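PDB 4B6M: tubulin-specific chaperone, putative from Trypanosoma brucei, which probably binds alpha-tubulin and microtubule plus ends as tubulin-binding cofactor B, a cytoplasmic chaperone of which this chain is the CAP-Gly domain. Local coordinates for residues 31-36 with 68-73; 27-32 with 51-56; 39-44 with 59-64. All blocks are in the same frame, centred on the assembly; numbering follows the deposited sequence.

Interaction 1 of 3, residues 31-36 with 68-73. With FMT (formic acid), chain F.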
# COMPACT_ATOMS: atom_id res chain seq x y z
N SER A 31 0.13 -6.80 14.83
CA SER A 31 0.08 -5.52 15.52
C SER A 31 -0.87 -4.49 14.89
O SER A 31 -0.98 -3.36 15.40
CB SER A 31 1.50 -4.96 15.62
OG SER A 31 2.16 -5.10 14.38
N LEU A 32 -1.54 -4.87 13.80
CA LEU A 32 -2.61 -4.03 13.28
C LEU A 32 -3.95 -4.58 13.78
O LEU A 32 -4.31 -4.41 14.96
CB LEU A 32 -2.52 -3.88 11.75
CG LEU A 32 -1.43 -2.95 11.22
CD1 LEU A 32 -1.43 -2.97 9.69
CD2 LEU A 32 -1.58 -1.52 11.75
N LYS A 33 -4.71 -5.21 12.88
CA LYS A 33 -5.91 -5.96 13.23
C LYS A 33 -5.80 -7.32 12.54
O LYS A 33 -4.98 -7.47 11.63
CB LYS A 33 -7.16 -5.23 12.72
CG LYS A 33 -7.32 -3.82 13.29
CD LYS A 33 -8.70 -3.23 12.99
CE LYS A 33 -8.90 -2.95 11.51
NZ LYS A 33 -10.31 -2.54 11.27
N PRO A 34 -6.64 -8.30 12.94
CA PRO A 34 -6.54 -9.65 12.32
C PRO A 34 -6.87 -9.64 10.82
O PRO A 34 -7.44 -8.68 10.31
CB PRO A 34 -7.59 -10.46 13.09
CG PRO A 34 -7.76 -9.73 14.38
CD PRO A 34 -7.66 -8.28 14.00
N GLY A 35 -6.50 -10.71 10.11
CA GLY A 35 -6.75 -10.79 8.67
C GLY A 35 -5.59 -10.32 7.79
O GLY A 35 -4.53 -9.94 8.30
N TYR A 36 -5.78 -10.35 6.47
CA TYR A 36 -4.75 -9.95 5.49
C TYR A 36 -4.69 -8.45 5.24
O TYR A 36 -5.71 -7.77 5.25
CB TYR A 36 -4.95 -10.65 4.15
CG TYR A 36 -4.38 -12.04 4.13
CD1 TYR A 36 -5.08 -13.11 4.67
CD2 TYR A 36 -3.12 -12.28 3.59
CE1 TYR A 36 -4.55 -14.39 4.66
CE2 TYR A 36 -2.57 -13.55 3.58
CZ TYR A 36 -3.29 -14.60 4.11
OH TYR A 36 -2.73 -15.86 4.08
N PHE A 68 -1.14 0.70 4.87
CA PHE A 68 -1.56 -0.68 5.00
C PHE A 68 -3.04 -0.66 4.81
O PHE A 68 -3.76 0.03 5.56
CB PHE A 68 -1.26 -1.26 6.38
CG PHE A 68 0.20 -1.44 6.65
CD1 PHE A 68 0.87 -2.61 6.26
CD2 PHE A 68 0.91 -0.43 7.27
CE1 PHE A 68 2.22 -2.74 6.49
CE2 PHE A 68 2.28 -0.55 7.51
CZ PHE A 68 2.93 -1.73 7.13
N LEU A 69 -3.50 -1.38 3.80
CA LEU A 69 -4.91 -1.35 3.47
C LEU A 69 -5.45 -2.74 3.45
O LEU A 69 -4.72 -3.69 3.25
CB LEU A 69 -5.10 -0.80 2.03
CG LEU A 69 -4.77 0.65 1.65
CD1 LEU A 69 -3.32 1.07 1.89
CD2 LEU A 69 -5.07 0.87 0.18
N ARG A 70 -6.76 -2.88 3.63
CA ARG A 70 -7.41 -4.17 3.36
C ARG A 70 -7.46 -4.41 1.87
O ARG A 70 -7.53 -3.46 1.09
CB ARG A 70 -8.82 -4.19 3.93
CG ARG A 70 -8.83 -4.15 5.44
CD ARG A 70 -8.17 -5.37 6.04
NE ARG A 70 -8.66 -5.51 7.39
CZ ARG A 70 -8.24 -6.41 8.25
NH1 ARG A 70 -7.29 -7.26 7.91
NH2 ARG A 70 -8.79 -6.44 9.46
N PRO A 71 -7.43 -5.68 1.45
CA PRO A 71 -7.49 -6.00 0.03
C PRO A 71 -8.68 -5.38 -0.69
O PRO A 71 -8.53 -5.01 -1.88
CB PRO A 71 -7.55 -7.55 0.02
CG PRO A 71 -6.82 -7.93 1.27
CD PRO A 71 -7.12 -6.85 2.29
N ASP A 72 -9.82 -5.21 -0.00
CA ASP A 72 -10.98 -4.65 -0.69
C ASP A 72 -10.78 -3.20 -1.11
O ASP A 72 -11.47 -2.72 -2.01
CB ASP A 72 -12.26 -4.82 0.13
CG ASP A 72 -12.80 -6.23 0.10
OD1 ASP A 72 -12.71 -6.91 -0.95
OD2 ASP A 72 -13.33 -6.67 1.13
N GLN A 73 -9.79 -2.54 -0.51
CA GLN A 73 -9.46 -1.15 -0.83
C GLN A 73 -8.52 -0.99 -1.97
O GLN A 73 -8.25 0.13 -2.43
CB GLN A 73 -8.81 -0.50 0.36
CG GLN A 73 -9.75 -0.28 1.47
CD GLN A 73 -9.02 0.31 2.60
OE1 GLN A 73 -8.14 -0.35 3.14
NE2 GLN A 73 -9.31 1.57 2.93
C FMT F . -7.64 1.11 5.67
O1 FMT F . -7.70 -0.11 5.44
O2 FMT F . -8.21 2.00 4.98
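Tyr-36 and Arg-70 bring the backbones of 31-36 and 68-73 to a CA-CA distance of 6.7 Å, whereas Leu-32 CA and Phe-68 CA stay 9.0 Å apart, so the gap is crossed by side chains, one of them reaching backbone oxygens. In this CAP-Gly domain, an SH3-like beta fold, the contact joins the loop that leads into strand 36-42 to the end of strand 66-69 and the 3-10 turn 71-73.

Arg-70 carries most of the polar contact. Its chain bends at chi2 (-63°) and delivers the guanidinium end-on to the carbonyl of Pro-34, where one oxygen is gripped by two nitrogens: NH1 and NH2 of Arg-70 each lie 2.8 Å from Pro-34 O. NH2 meets that carbonyl almost head-on, and NH1 is tilted from its plane. NH1 then makes a straighter bond of 3.1 Å to Tyr-36 O (N-H...O 160°), coming from above that carbonyl's plane. Both oxygens lie in the guanidinium plane, which fixes the group's rotation, and they probably ease its charge. Lys-33 NZ, a like-charged neighbour, stands 4.6 Å from Arg-70 NH2 without touching it. Trp-37 adds a cation-pi contact to the same arginine.

Beyond the turn, a formic acid, probably from the crystallisation liquor, lies beside Gln-73, modelled in one of two conformers; its very short approaches there are doubtful.

The apolar part is smaller. Leu-32 sends CD1 to Phe-68 CB at 3.7 Å, the two side chains crossing at about a right angle, while the Pro-71 ring leans against the Tyr-36 carbonyl, with Pro-71 CD 3.4 Å from Tyr-36 O.

Interaction 2 of 3, residues 27-32 with 51-56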
# COMPACT_ATOMS: atom_id res chain seq x y z
N GLY A 27 0.12 -9.73 3.32
CA GLY A 27 0.21 -10.70 4.41
C GLY A 27 -0.48 -10.28 5.67
O GLY A 27 -1.15 -9.24 5.72
N ARG A 28 -0.33 -11.10 6.71
CA ARG A 28 -0.93 -10.84 8.00
C ARG A 28 0.00 -9.93 8.78
O ARG A 28 1.22 -9.99 8.59
CB ARG A 28 -1.10 -12.14 8.77
CG ARG A 28 -1.86 -13.21 8.01
CD ARG A 28 -1.85 -14.56 8.74
NE ARG A 28 -3.04 -15.34 8.39
CZ ARG A 28 -4.24 -15.14 8.92
NH1 ARG A 28 -4.41 -14.20 9.85
NH2 ARG A 28 -5.27 -15.88 8.55
N VAL A 29 -0.57 -9.09 9.63
CA VAL A 29 0.18 -8.18 10.51
C VAL A 29 -0.53 -8.09 11.87
O VAL A 29 -1.51 -7.33 12.03
CB VAL A 29 0.30 -6.76 9.93
CG1 VAL A 29 1.22 -5.90 10.80
CG2 VAL A 29 0.79 -6.78 8.48
N ALA A 30 -0.02 -8.84 12.84
CA ALA A 30 -0.70 -8.98 14.14
C ALA A 30 -0.86 -7.68 14.94
O ALA A 30 -1.86 -7.48 15.64
CB ALA A 30 -0.01 -10.03 14.98
N SER A 31 0.13 -6.80 14.83
CA SER A 31 0.08 -5.52 15.52
C SER A 31 -0.87 -4.49 14.89
O SER A 31 -0.98 -3.36 15.40
CB SER A 31 1.50 -4.96 15.62
OG SER A 31 2.16 -5.10 14.38
N LEU A 32 -1.54 -4.87 13.80
CA LEU A 32 -2.61 -4.03 13.28
C LEU A 32 -3.95 -4.58 13.78
O LEU A 32 -4.31 -4.41 14.96
CB LEU A 32 -2.52 -3.88 11.75
CG LEU A 32 -1.43 -2.95 11.22
CD1 LEU A 32 -1.43 -2.97 9.69
CD2 LEU A 32 -1.58 -1.52 11.75
N GLY A 51 5.23 2.70 6.13
CA GLY A 51 5.61 1.28 6.02
C GLY A 51 5.94 0.57 7.32
O GLY A 51 6.33 -0.61 7.34
N THR A 52 5.74 1.27 8.43
CA THR A 52 5.97 0.69 9.76
C THR A 52 4.66 0.52 10.53
O THR A 52 3.64 1.16 10.20
CB THR A 52 6.93 1.56 10.60
OG1 THR A 52 6.28 2.78 10.95
CG2 THR A 52 8.20 1.86 9.85
N VAL A 53 4.70 -0.32 11.57
CA VAL A 53 3.60 -0.51 12.52
C VAL A 53 4.13 -0.37 13.95
O VAL A 53 4.98 -1.17 14.38
CB VAL A 53 2.90 -1.89 12.39
CG1 VAL A 53 1.77 -1.96 13.41
CG2 VAL A 53 2.37 -2.08 10.98
N LYS A 54 3.64 0.64 14.67
CA LYS A 54 4.19 1.02 15.99
C LYS A 54 5.73 1.03 16.02
O LYS A 54 6.35 0.60 17.01
CB LYS A 54 3.60 0.14 17.09
CG LYS A 54 2.21 0.58 17.52
CD LYS A 54 1.61 -0.41 18.50
CE LYS A 54 1.02 -1.61 17.77
NZ LYS A 54 -0.20 -1.23 16.99
N GLY A 55 6.32 1.55 14.95
CA GLY A 55 7.76 1.64 14.79
C GLY A 55 8.44 0.50 14.06
O GLY A 55 9.52 0.68 13.51
N THR A 56 7.83 -0.67 14.06
CA THR A 56 8.45 -1.84 13.44
C THR A 56 8.24 -1.84 11.93
O THR A 56 7.11 -1.78 11.45
CB THR A 56 7.96 -3.15 14.09
OG1 THR A 56 8.26 -3.12 15.50
CG2 THR A 56 8.61 -4.34 13.44
O HOH W 1 4.42 -3.68 15.41
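Val-53 is the apolar centre of this contact, and both of its methyl groups pack on Leu-32: CG1 lies 3.8 Å from Leu-32 CD2, and CG2 lies against Leu-32 CG. Beyond that they differ. CG2 alone reaches Val-29, meeting its CG1 at 4.0 Å, and CG1 alone comes up to Ser-31 OG, at 3.3 Å. This difference follows from a chi1 of -179°, which sets CG1 opposite the backbone N and CG2 opposite the carbonyl carbon.

One direct hydrogen bond joins the segments. Lys-54 folds back by bending at chi3 and chi4, carrying CE alongside Ser-31 and bringing NZ to Ser-31 O at 2.8 Å, in the plane of that carbonyl. A water makes a second polar bridge, 2.9 Å from Ser-31 OG and donating to Val-53 O at 2.8 Å.

Each segment contains a beta turn. A type I turn runs from Val-29 to Leu-32, and a type I' turn from Val-53 to Thr-56 closes a tight beta hairpin through reciprocal bonds, of which Thr-56 N to Val-53 O spans 2.9 Å. Gly-51 ends a Gly-Lys-Gly-Asp-Gly sequence, the counterpart of the CAP-Gly signature, and Thr-52 OG1 bonds to Asp-50 OD1.

The contact thus sets the small 52-53/56-57 hairpin against the loop after strand 19-26, with Trp-37 of strand 36-42 and Phe-68 of strand 66-69 adjoining its apolar side.

Interaction 3 of 3, residues 39-44 with 59-64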
# COMPACT_ATOMS: atom_id res chain seq x y z
N GLY A 39 0.44 -3.79 1.93
CA GLY A 39 1.31 -2.62 2.12
C GLY A 39 1.49 -1.94 0.79
O GLY A 39 1.93 -2.61 -0.14
N VAL A 40 1.17 -0.65 0.70
CA VAL A 40 1.26 0.07 -0.57
C VAL A 40 2.22 1.24 -0.44
O VAL A 40 2.20 1.96 0.57
CB VAL A 40 -0.12 0.59 -1.04
CG1 VAL A 40 0.02 1.49 -2.26
CG2 VAL A 40 -1.07 -0.55 -1.34
N GLU A 41 3.08 1.43 -1.45
CA GLU A 41 3.84 2.67 -1.55
C GLU A 41 3.18 3.54 -2.61
O GLU A 41 3.13 3.18 -3.81
CB GLU A 41 5.29 2.39 -1.93
CG GLU A 41 6.08 3.67 -2.08
CD GLU A 41 7.53 3.41 -2.43
OE1 GLU A 41 7.94 2.23 -2.50
OE2 GLU A 41 8.24 4.40 -2.64
N PHE A 42 2.67 4.68 -2.18
CA PHE A 42 2.01 5.60 -3.08
C PHE A 42 3.01 6.43 -3.88
O PHE A 42 4.15 6.65 -3.44
CB PHE A 42 1.04 6.49 -2.31
CG PHE A 42 -0.05 5.72 -1.65
CD1 PHE A 42 -1.10 5.22 -2.42
CD2 PHE A 42 -0.03 5.43 -0.28
CE1 PHE A 42 -2.11 4.48 -1.85
CE2 PHE A 42 -1.06 4.70 0.30
CZ PHE A 42 -2.10 4.21 -0.49
N ASP A 43 2.56 6.87 -5.05
CA ASP A 43 3.37 7.74 -5.87
C ASP A 43 3.51 9.13 -5.26
O ASP A 43 4.57 9.76 -5.38
CB ASP A 43 2.77 7.86 -7.26
CG ASP A 43 2.89 6.59 -8.07
OD1 ASP A 43 3.35 5.54 -7.57
OD2 ASP A 43 2.48 6.63 -9.25
N GLU A 44 2.44 9.59 -4.61
CA GLU A 44 2.31 10.90 -4.02
C GLU A 44 2.22 10.74 -2.49
O GLU A 44 1.91 9.65 -2.01
CB GLU A 44 1.07 11.60 -4.59
CG GLU A 44 1.19 11.66 -6.11
CD GLU A 44 0.27 12.65 -6.83
OE1 GLU A 44 -0.33 13.52 -6.19
OE2 GLU A 44 0.21 12.56 -8.08
N PHE A 59 7.71 -2.92 5.40
CA PHE A 59 8.30 -2.71 4.08
C PHE A 59 9.03 -1.39 4.00
O PHE A 59 8.67 -0.41 4.70
CB PHE A 59 7.25 -2.88 2.95
CG PHE A 59 6.16 -1.83 2.94
CD1 PHE A 59 5.01 -2.04 3.69
CD2 PHE A 59 6.26 -0.69 2.14
CE1 PHE A 59 3.98 -1.09 3.69
CE2 PHE A 59 5.23 0.26 2.12
CZ PHE A 59 4.10 0.05 2.90
N GLN A 60 10.07 -1.35 3.17
CA GLN A 60 10.85 -0.15 2.94
C GLN A 60 9.95 0.91 2.32
O GLN A 60 9.26 0.62 1.35
CB GLN A 60 12.02 -0.46 2.01
CG GLN A 60 13.04 0.65 1.86
CD GLN A 60 14.23 0.22 1.03
OE1 GLN A 60 14.07 -0.27 -0.09
NE2 GLN A 60 15.42 0.38 1.59
N CYS A 61 9.97 2.11 2.89
CA CYS A 61 9.14 3.20 2.43
C CYS A 61 9.47 4.49 3.16
O CYS A 61 9.92 4.46 4.31
CB CYS A 61 7.66 2.86 2.66
SG CYS A 61 6.46 3.98 1.91
N GLN A 62 9.25 5.60 2.50
CA GLN A 62 9.52 6.88 3.10
C GLN A 62 8.27 7.51 3.72
O GLN A 62 7.15 7.18 3.34
CB GLN A 62 10.23 7.74 2.07
CG GLN A 62 11.53 7.06 1.64
CD GLN A 62 12.15 7.70 0.43
OE1 GLN A 62 11.57 8.59 -0.17
NE2 GLN A 62 13.36 7.26 0.08
N PRO A 63 8.45 8.37 4.73
CA PRO A 63 7.29 8.94 5.42
C PRO A 63 6.28 9.59 4.48
O PRO A 63 6.67 10.26 3.51
CB PRO A 63 7.90 9.97 6.39
CG PRO A 63 9.27 9.42 6.65
CD PRO A 63 9.71 8.87 5.32
N ASN A 64 5.01 9.33 4.75
CA ASN A 64 3.86 9.87 3.99
C ASN A 64 3.55 9.15 2.70
O ASN A 64 2.60 9.56 2.02
CB ASN A 64 3.96 11.37 3.77
CG ASN A 64 4.13 12.11 5.07
OD1 ASN A 64 3.31 11.99 5.95
ND2 ASN A 64 5.26 12.79 5.23
O HOH W 2 10.24 1.58 -1.09
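Phe-59 brings its ring up to the backbone of Gly-39 and Val-40, joining strand 36-42 of the SH3-like CAP-Gly sheet to the irregular segment that precedes strand 66-69. The two segments run in broadly the same direction, their end-to-end vectors 33° apart, and Glu-41 CA and Cys-61 CA lie 6.6 Å from each other. No hydrogen bond links them directly; ring packing, a van der Waals touch between Glu-41 and Cys-61 and a water make the contact.

The phenyl ring reaches the strand because chi1 is 65°, with CG lodged between the backbone N and carbonyl carbon of Phe-59. CE1 approaches Gly-39 CA to 3.5 Å, a closeness possible where the strand carries no side chain, and CZ reaches Val-40 O at 3.6 Å. Both approaches are oblique to the ring. Phe-68 meets Phe-59 in a T-shaped stack, its CZ arriving at CE1, the same ring atom that lies against Gly-39, but from the other side of the ring plane.

Glu-41 is stretched out, CG anti to the backbone N (chi1 178°) and the chain straight beyond it. Its methylene CG passes Cys-61 SG at 4.0 Å; that sulphur is likewise anti to its own backbone N, which points it at the strand. The carboxylate continues past the thiol to a salt bridge between OE1 and Arg-24 NE on the neighbouring strand 19-26, which probably stabilises its negative charge. Glu-41 OE1 and Gln-60 O lie 4.4 Å apart and are bridged by one water that donates to each, 2.8 Å from Glu-41 OE1 and 2.8 Å from Gln-60 O.

From the N terminus, the chain leaves strand 19-26 into the loop that leads to strand 36-42, and this loop serves two contacts through the shared Ser-31 and Leu-32. Interaction 2 closes the span from there to 51-56, taking in strand 36-42. Interaction 3 starts within that span and ends beyond it at 59-64, so the two cross. Interaction 1 reaches furthest, to 68-73, and encloses interaction 3. Together they tie the loop, the small hairpin and the segment 59-64 to the adjacent strands 36-42 and 66-69. Aromatic rings connect the three sites: Phe-68 CE2 lies 3.8 Å from Val-53 CG2, and Phe-59 CZ lies 3.7 Å from Gly-51 CA.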